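Local coordinates for ferredoxin (Nitrosospira multiformis, PDB 3LMF), which is probably a copper-storage protein of the Csp family, a four-helix bundle with a cysteine-lined core, although its function has not been established directly, at residues Asn19-Thr24 with Met50-Ile55; Arg27-His32 with Asp44-Met49; Ala83-Cys88 with Thr100-Ala105. One frame throughout, in Å; residues are numbered along the deposited sequence.

Contact 1 (Asn19-Thr24 with Met50-Ile55); sequences NHCYRT and MNCAEI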
# COMPACT_ATOMS: atom_id res chain seq x y z
N ASN A 19 -12.76 -5.12 -0.91
CA ASN A 19 -12.28 -5.00 0.47
C ASN A 19 -12.32 -6.37 1.16
O ASN A 19 -11.38 -6.75 1.84
CB ASN A 19 -13.12 -3.97 1.24
CG ASN A 19 -12.61 -3.71 2.67
OD1 ASN A 19 -11.42 -3.51 2.89
ND2 ASN A 19 -13.52 -3.69 3.62
N HIS A 20 -13.41 -7.10 0.97
CA HIS A 20 -13.55 -8.42 1.58
C HIS A 20 -12.52 -9.41 1.03
O HIS A 20 -11.88 -10.13 1.79
CB HIS A 20 -14.97 -8.97 1.36
CG HIS A 20 -15.22 -10.30 2.00
ND1 HIS A 20 -15.31 -10.47 3.36
CD2 HIS A 20 -15.37 -11.53 1.45
CE1 HIS A 20 -15.50 -11.74 3.63
NE2 HIS A 20 -15.54 -12.41 2.50
N CYS A 21 -12.37 -9.43 -0.29
CA CYS A 21 -11.43 -10.34 -0.93
C CYS A 21 -9.99 -9.99 -0.59
O CYS A 21 -9.14 -10.88 -0.45
CB CYS A 21 -11.63 -10.31 -2.46
SG CYS A 21 -10.56 -11.46 -3.38
N TYR A 22 -9.71 -8.71 -0.47
CA TYR A 22 -8.35 -8.31 -0.12
C TYR A 22 -8.03 -8.80 1.30
O TYR A 22 -6.99 -9.41 1.53
CB TYR A 22 -8.21 -6.78 -0.26
CG TYR A 22 -7.52 -6.06 0.88
CD1 TYR A 22 -6.20 -6.35 1.22
CD2 TYR A 22 -8.18 -5.05 1.56
CE1 TYR A 22 -5.55 -5.63 2.22
CE2 TYR A 22 -7.55 -4.34 2.56
CZ TYR A 22 -6.24 -4.62 2.88
OH TYR A 22 -5.62 -3.87 3.85
N ARG A 23 -8.94 -8.57 2.24
CA ARG A 23 -8.72 -9.02 3.60
C ARG A 23 -8.55 -10.54 3.69
O ARG A 23 -7.64 -11.03 4.37
CB ARG A 23 -9.87 -8.56 4.50
CG ARG A 23 -9.82 -7.07 4.77
CD ARG A 23 -11.03 -6.59 5.52
NE ARG A 23 -11.27 -7.37 6.72
CZ ARG A 23 -12.12 -7.02 7.69
NH1 ARG A 23 -12.28 -7.81 8.74
NH2 ARG A 23 -12.78 -5.88 7.60
N THR A 24 -9.41 -11.27 3.00
CA THR A 24 -9.38 -12.72 2.98
C THR A 24 -8.09 -13.27 2.36
O THR A 24 -7.47 -14.16 2.92
CB THR A 24 -10.60 -13.28 2.19
OG1 THR A 24 -11.81 -12.83 2.81
CG2 THR A 24 -10.59 -14.81 2.17
N MSE A 50 -0.76 -13.12 -2.68
CA MSE A 50 -0.35 -11.77 -2.33
C MSE A 50 -0.67 -10.77 -3.44
O MSE A 50 -1.04 -9.63 -3.16
CB MSE A 50 1.15 -11.74 -2.00
CG MSE A 50 1.54 -12.53 -0.76
SE MSE A 50 0.53 -11.99 0.82
CE MSE A 50 1.17 -10.17 0.96
N ASN A 51 -0.51 -11.21 -4.69
CA ASN A 51 -0.81 -10.35 -5.83
C ASN A 51 -2.28 -9.99 -5.80
O ASN A 51 -2.66 -8.83 -5.97
CB ASN A 51 -0.51 -11.08 -7.15
CG ASN A 51 0.97 -11.19 -7.44
OD1 ASN A 51 1.38 -11.87 -8.37
ND2 ASN A 51 1.78 -10.50 -6.64
N CYS A 52 -3.11 -11.00 -5.57
CA CYS A 52 -4.55 -10.79 -5.51
C CYS A 52 -4.90 -9.80 -4.41
O CYS A 52 -5.71 -8.89 -4.63
CB CYS A 52 -5.27 -12.12 -5.28
SG CYS A 52 -7.07 -12.01 -5.35
N ALA A 53 -4.31 -9.95 -3.22
CA ALA A 53 -4.60 -9.02 -2.13
C ALA A 53 -4.19 -7.59 -2.52
O ALA A 53 -4.90 -6.63 -2.23
CB ALA A 53 -3.87 -9.45 -0.86
N GLU A 54 -3.04 -7.49 -3.17
CA GLU A 54 -2.49 -6.21 -3.63
C GLU A 54 -3.42 -5.52 -4.64
O GLU A 54 -3.85 -4.40 -4.42
CB GLU A 54 -1.13 -6.44 -4.29
CG GLU A 54 -0.42 -5.18 -4.75
CD GLU A 54 0.11 -4.36 -3.60
OE1 GLU A 54 0.81 -3.35 -3.84
OE2 GLU A 54 -0.18 -4.72 -2.43
N ILE A 55 -3.72 -6.21 -5.74
CA ILE A 55 -4.59 -5.64 -6.76
C ILE A 55 -5.97 -5.28 -6.20
O ILE A 55 -6.51 -4.22 -6.53
CB ILE A 55 -4.74 -6.59 -7.99
CG1 ILE A 55 -5.36 -5.82 -9.17
CG2 ILE A 55 -5.66 -7.75 -7.67
CD1 ILE A 55 -4.58 -4.57 -9.61
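C52 and A53 bring helix 43-64 against C21 and Y22 of helix 8-36. At C52, the thiol stands anti to its own backbone N (chi1 -174°), and C21 across the way adopts the same rotation. Each sulfur is thereby carried into the middle of the protein, C21 SG lying 4.0 Å from C52 SG: a van der Waals meeting, much too long for a disulfide. C21 also touches C56, C101 and C104, while C52 leans on C25, C81 and C84, so the pair belongs to a wider cluster of thiols. A53 follows with just a methyl, which lets its backbone come to 4.3 Å, CA to CA, from Y22. Alanine suits so close a passage because its methyl can settle 3.9 Å from the carbonyl, A53 CB to Y22 O. In the other direction the tyrosine ring meets the alanine carbonyl obliquely, with Y22 CD1 3.7 Å from A53 O; the hydroxyl at the far end of the ring hydrogen-bonds N61 of the second subunit. Beyond A53, E54 OE1 is hydrogen-bonded to N61 ND2 of the third subunit. Inward-pointing cysteines on closely packed helices of a four-helix bundle are consistent with the copper-storing core of Csp proteins.

Contact 2 (Arg27-His32 with Asp44-Met49); sequences RMAMNH and DHLRLM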
# COMPACT_ATOMS: atom_id res chain seq x y z
N ARG A 27 -5.08 -12.45 4.81
CA ARG A 27 -5.21 -13.23 6.03
C ARG A 27 -4.88 -14.70 5.85
O ARG A 27 -4.05 -15.26 6.57
CB ARG A 27 -6.63 -13.09 6.60
CG ARG A 27 -6.90 -13.98 7.81
CD ARG A 27 -8.24 -13.63 8.46
NE ARG A 27 -9.38 -13.82 7.56
CZ ARG A 27 -9.87 -15.01 7.21
NH1 ARG A 27 -9.32 -16.12 7.67
NH2 ARG A 27 -10.91 -15.08 6.39
N MSE A 28 -5.52 -15.33 4.88
CA MSE A 28 -5.29 -16.75 4.65
C MSE A 28 -3.88 -17.08 4.20
O MSE A 28 -3.30 -18.08 4.64
CB MSE A 28 -6.32 -17.26 3.64
CG MSE A 28 -7.72 -16.94 4.09
SE MSE A 28 -8.98 -18.28 3.61
CE MSE A 28 -8.71 -19.46 5.12
N ALA A 29 -3.31 -16.24 3.35
CA ALA A 29 -1.95 -16.47 2.88
C ALA A 29 -0.94 -16.37 4.02
O ALA A 29 -0.09 -17.24 4.18
CB ALA A 29 -1.61 -15.45 1.80
N MSE A 30 -1.06 -15.31 4.82
CA MSE A 30 -0.15 -15.07 5.93
C MSE A 30 -0.42 -15.91 7.18
O MSE A 30 0.38 -15.93 8.12
CB MSE A 30 -0.17 -13.58 6.29
CG MSE A 30 0.39 -12.67 5.20
SE MSE A 30 2.28 -12.95 4.82
CE MSE A 30 2.13 -14.19 3.34
N ASN A 31 -1.55 -16.61 7.20
CA ASN A 31 -1.88 -17.45 8.33
C ASN A 31 -2.08 -18.91 7.92
O ASN A 31 -1.13 -19.69 7.96
CB ASN A 31 -3.14 -16.91 9.03
CG ASN A 31 -2.89 -15.58 9.70
OD1 ASN A 31 -2.21 -15.51 10.72
ND2 ASN A 31 -3.42 -14.50 9.12
N HIS A 32 -3.29 -19.26 7.50
CA HIS A 32 -3.60 -20.63 7.09
C HIS A 32 -2.54 -21.28 6.20
O HIS A 32 -1.95 -22.30 6.57
CB HIS A 32 -4.95 -20.66 6.36
CG HIS A 32 -5.44 -22.04 6.03
ND1 HIS A 32 -6.38 -22.27 5.06
CD2 HIS A 32 -5.11 -23.25 6.54
CE1 HIS A 32 -6.62 -23.57 4.98
NE2 HIS A 32 -5.86 -24.18 5.87
N ASP A 44 4.25 -20.27 -6.90
CA ASP A 44 3.19 -19.67 -7.71
C ASP A 44 1.91 -19.38 -6.94
O ASP A 44 1.28 -18.34 -7.15
CB ASP A 44 2.86 -20.57 -8.92
CG ASP A 44 4.05 -20.77 -9.85
OD1 ASP A 44 4.74 -19.78 -10.18
OD2 ASP A 44 4.27 -21.92 -10.28
N HIS A 45 1.51 -20.27 -6.05
CA HIS A 45 0.28 -20.06 -5.29
C HIS A 45 0.37 -18.88 -4.34
O HIS A 45 -0.50 -18.00 -4.35
CB HIS A 45 -0.08 -21.32 -4.50
CG HIS A 45 -1.15 -21.09 -3.47
ND1 HIS A 45 -2.44 -20.75 -3.80
CD2 HIS A 45 -1.10 -21.14 -2.12
CE1 HIS A 45 -3.15 -20.60 -2.68
NE2 HIS A 45 -2.36 -20.83 -1.65
N LEU A 46 1.40 -18.85 -3.51
CA LEU A 46 1.55 -17.76 -2.56
C LEU A 46 1.69 -16.40 -3.26
O LEU A 46 1.02 -15.45 -2.87
CB LEU A 46 2.75 -18.02 -1.63
CG LEU A 46 2.62 -17.35 -0.27
CD1 LEU A 46 1.41 -17.91 0.48
CD2 LEU A 46 3.88 -17.58 0.53
N ARG A 47 2.53 -16.32 -4.29
CA ARG A 47 2.68 -15.06 -5.03
C ARG A 47 1.32 -14.58 -5.48
O ARG A 47 0.97 -13.41 -5.32
CB ARG A 47 3.52 -15.22 -6.30
CG ARG A 47 4.99 -15.36 -6.15
CD ARG A 47 5.67 -15.03 -7.47
NE ARG A 47 7.07 -15.42 -7.47
CZ ARG A 47 7.51 -16.62 -7.82
NH1 ARG A 47 6.66 -17.55 -8.22
NH2 ARG A 47 8.81 -16.90 -7.74
N LEU A 48 0.57 -15.49 -6.08
CA LEU A 48 -0.75 -15.15 -6.59
C LEU A 48 -1.62 -14.62 -5.45
O LEU A 48 -2.31 -13.62 -5.60
CB LEU A 48 -1.41 -16.38 -7.23
CG LEU A 48 -2.64 -16.10 -8.10
CD1 LEU A 48 -2.34 -14.99 -9.09
CD2 LEU A 48 -3.04 -17.38 -8.83
N MSE A 49 -1.57 -15.30 -4.32
CA MSE A 49 -2.34 -14.91 -3.16
C MSE A 49 -2.05 -13.46 -2.78
O MSE A 49 -2.97 -12.66 -2.58
CB MSE A 49 -2.02 -15.82 -1.99
CG MSE A 49 -3.16 -15.98 -1.04
SE MSE A 49 -4.55 -17.07 -1.82
CE MSE A 49 -5.23 -17.78 -0.15
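A29 and M49 meet where helices 8-36 and 43-64, consecutive in the chain, form a helical hairpin, half of the four-helix bundle. The short segments run in largely opposed directions, at 136°, with their axes 9.9 Å apart. M49, a selenomethionine, lies with its CG against A29 CB; the modelled separation of 3.3 Å is probably slightly too short, but alanine's small methyl plainly leaves room for the longer side chain. From there M49 bends at chi2 (72°) and passes alongside helix 8-36, so that M49 CE rests 4.0 Å from M28 CB; a long, flexible, apolar chain can follow the helix surface in this way. L46, one turn earlier, covers A29 from another quarter: its CD1 lies 4.1 Å from A29 CB and 4.0 Å from A29 O. The branched leucine thus touches both methyl and carbonyl with one branch.

Behind this first shell, M49 is backed by C84 and C88 of helix 70-90 and by M94, and H45 is tied to the same helix through a hydrogen bond between its ND1 and S87 OG. In the surroundings, R47 NH1 forms a salt bridge with D44 OD1 in its own turn, at 3.5 Å, and R47 NH2 forms a second one with E35 of the fourth subunit, whose L34 also packs on L46. Helix 8-36 widens into a pi-type turn at 29-32, and there the amide of N31 folds back: its ND2 donates to R27 O at 2.7 Å, the acceptor tilted 17° from the amide plane, and donates also to L64 O of the second subunit.

Contact 3 (Ala83-Cys88 with Thr100-Ala105); sequences ACAKSC and TCRQCA
R102 supplies the flat group nearest the junction with A85, yet its guanidinium is not what does the touching. The aliphatic stem does: R102 CG passes 4.2 Å from A85 CB, at the exposed border of the contact, and the chain then runs on nearly straight. The charged plane is thus carried past the alanine, and R102 NH1 forms a salt bridge with E89 a little farther along helix 70-90. Arginine suits this boundary, since its methylenes can cover an apolar neighbour while its end remains at the polar surface. No aromatic ring takes part, and everything deeper is small.

Beneath the arginine stem, A85 points toward helix 95-112, and its CB stands 3.7 Å from C101 CB; the same C101 CB is 4.0 Å from A85 CA. Alanine facing cysteine lets the helix axes approach to 8.6 Å. The sulfurs lie further in and reach their meeting point by different rotations. C84 holds its thiol anti to the backbone N (chi1 -176°), whereas C101 turns SG back beside its own N (chi1 -77°), bringing C84 SG and C101 SG to 3.8 Å. The C101 sulfur also lies 4.0 Å from C84 CB, so it rests against the side of that residue as well as against its end. At this separation the two sulfurs are not joined by a disulfide. C101 continues onto C25 of helix 8-36, and C104, a turn later, touches C18, C56 and C81.

The segments run nearly antiparallel, at 163°, close to the shallow crossing usual in four-helix bundles. They make the second antiparallel helical hairpin of an up-and-down bundle, its thiols joining the central cluster.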
# COMPACT_ATOMS: atom_id res chain seq x y z
N ALA A 83 -7.80 -16.13 -11.44
CA ALA A 83 -6.65 -17.03 -11.37
C ALA A 83 -6.42 -17.47 -9.92
O ALA A 83 -6.15 -18.64 -9.67
CB ALA A 83 -5.40 -16.34 -11.93
N CYS A 84 -6.54 -16.55 -8.97
CA CYS A 84 -6.33 -16.91 -7.57
C CYS A 84 -7.38 -17.91 -7.10
O CYS A 84 -7.08 -18.83 -6.33
CB CYS A 84 -6.35 -15.66 -6.68
SG CYS A 84 -5.97 -15.97 -4.92
N ALA A 85 -8.62 -17.75 -7.56
CA ALA A 85 -9.70 -18.66 -7.17
C ALA A 85 -9.40 -20.08 -7.65
O ALA A 85 -9.66 -21.05 -6.93
CB ALA A 85 -11.02 -18.19 -7.76
N LYS A 86 -8.86 -20.20 -8.85
CA LYS A 86 -8.54 -21.51 -9.40
C LYS A 86 -7.38 -22.14 -8.64
O LYS A 86 -7.35 -23.36 -8.43
CB LYS A 86 -8.23 -21.41 -10.89
CG LYS A 86 -9.45 -21.02 -11.72
CD LYS A 86 -9.13 -20.98 -13.20
CE LYS A 86 -10.34 -20.55 -14.02
NZ LYS A 86 -10.02 -20.43 -15.47
N SER A 87 -6.43 -21.32 -8.23
CA SER A 87 -5.28 -21.81 -7.49
C SER A 87 -5.74 -22.35 -6.14
O SER A 87 -5.26 -23.39 -5.69
CB SER A 87 -4.27 -20.67 -7.28
OG SER A 87 -3.11 -21.14 -6.62
N CYS A 88 -6.68 -21.66 -5.50
CA CYS A 88 -7.19 -22.10 -4.21
C CYS A 88 -8.08 -23.34 -4.28
O CYS A 88 -8.27 -24.03 -3.27
CB CYS A 88 -7.96 -20.97 -3.52
SG CYS A 88 -6.93 -19.60 -2.93
N THR A 100 -14.83 -15.78 -2.23
CA THR A 100 -14.61 -14.35 -2.28
C THR A 100 -13.91 -13.91 -3.57
O THR A 100 -14.21 -12.84 -4.10
CB THR A 100 -13.80 -13.86 -1.05
OG1 THR A 100 -13.83 -12.43 -1.00
CG2 THR A 100 -12.36 -14.33 -1.12
N CYS A 101 -12.99 -14.72 -4.07
CA CYS A 101 -12.29 -14.36 -5.30
C CYS A 101 -13.23 -14.38 -6.50
O CYS A 101 -13.07 -13.58 -7.42
CB CYS A 101 -11.10 -15.29 -5.54
SG CYS A 101 -9.64 -14.89 -4.51
N ARG A 102 -14.21 -15.29 -6.50
CA ARG A 102 -15.18 -15.37 -7.61
C ARG A 102 -16.12 -14.17 -7.60
O ARG A 102 -16.42 -13.60 -8.65
CB ARG A 102 -16.01 -16.65 -7.52
CG ARG A 102 -15.25 -17.92 -7.86
CD ARG A 102 -16.10 -19.15 -7.56
NE ARG A 102 -15.41 -20.39 -7.94
CZ ARG A 102 -15.86 -21.61 -7.67
NH1 ARG A 102 -15.16 -22.67 -8.05
NH2 ARG A 102 -17.00 -21.76 -7.02
N GLN A 103 -16.61 -13.82 -6.41
CA GLN A 103 -17.52 -12.69 -6.25
C GLN A 103 -16.83 -11.40 -6.65
O GLN A 103 -17.36 -10.63 -7.46
CB GLN A 103 -17.99 -12.58 -4.79
CG GLN A 103 -18.84 -11.33 -4.52
CD GLN A 103 -19.12 -11.08 -3.04
OE1 GLN A 103 -18.19 -10.90 -2.24
NE2 GLN A 103 -20.40 -11.05 -2.68
N CYS A 104 -15.65 -11.15 -6.09
CA CYS A 104 -14.93 -9.94 -6.42
C CYS A 104 -14.70 -9.81 -7.92
O CYS A 104 -14.88 -8.75 -8.49
CB CYS A 104 -13.60 -9.91 -5.65
SG CYS A 104 -12.60 -8.43 -5.93
N ALA A 105 -14.30 -10.91 -8.55
CA ALA A 105 -14.04 -10.93 -9.99
C ALA A 105 -15.28 -10.53 -10.80
O ALA A 105 -15.18 -9.84 -11.81
CB ALA A 105 -13.57 -12.32 -10.43

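In the fold
From the N terminus, helix 8-36 supplies the first segment of contacts 1 and 2, and helix 43-64 returns beside it. Contact 2 closes the inner loop, its segments flanking the connection between these helices; contact 1 closes the larger loop around it, nearer the middle of the bundle, and M50 touching M30 joins the two. Contact 3 opens later and closes a separate loop, pairing helix 70-90 with helix 95-112, so it stands in series with the others without crossing them. Side-chain contacts then unite the two hairpins: C21 meets C101 between contacts 1 and 3, while M49 meets C84 between contacts 2 and 3, making one continuous core.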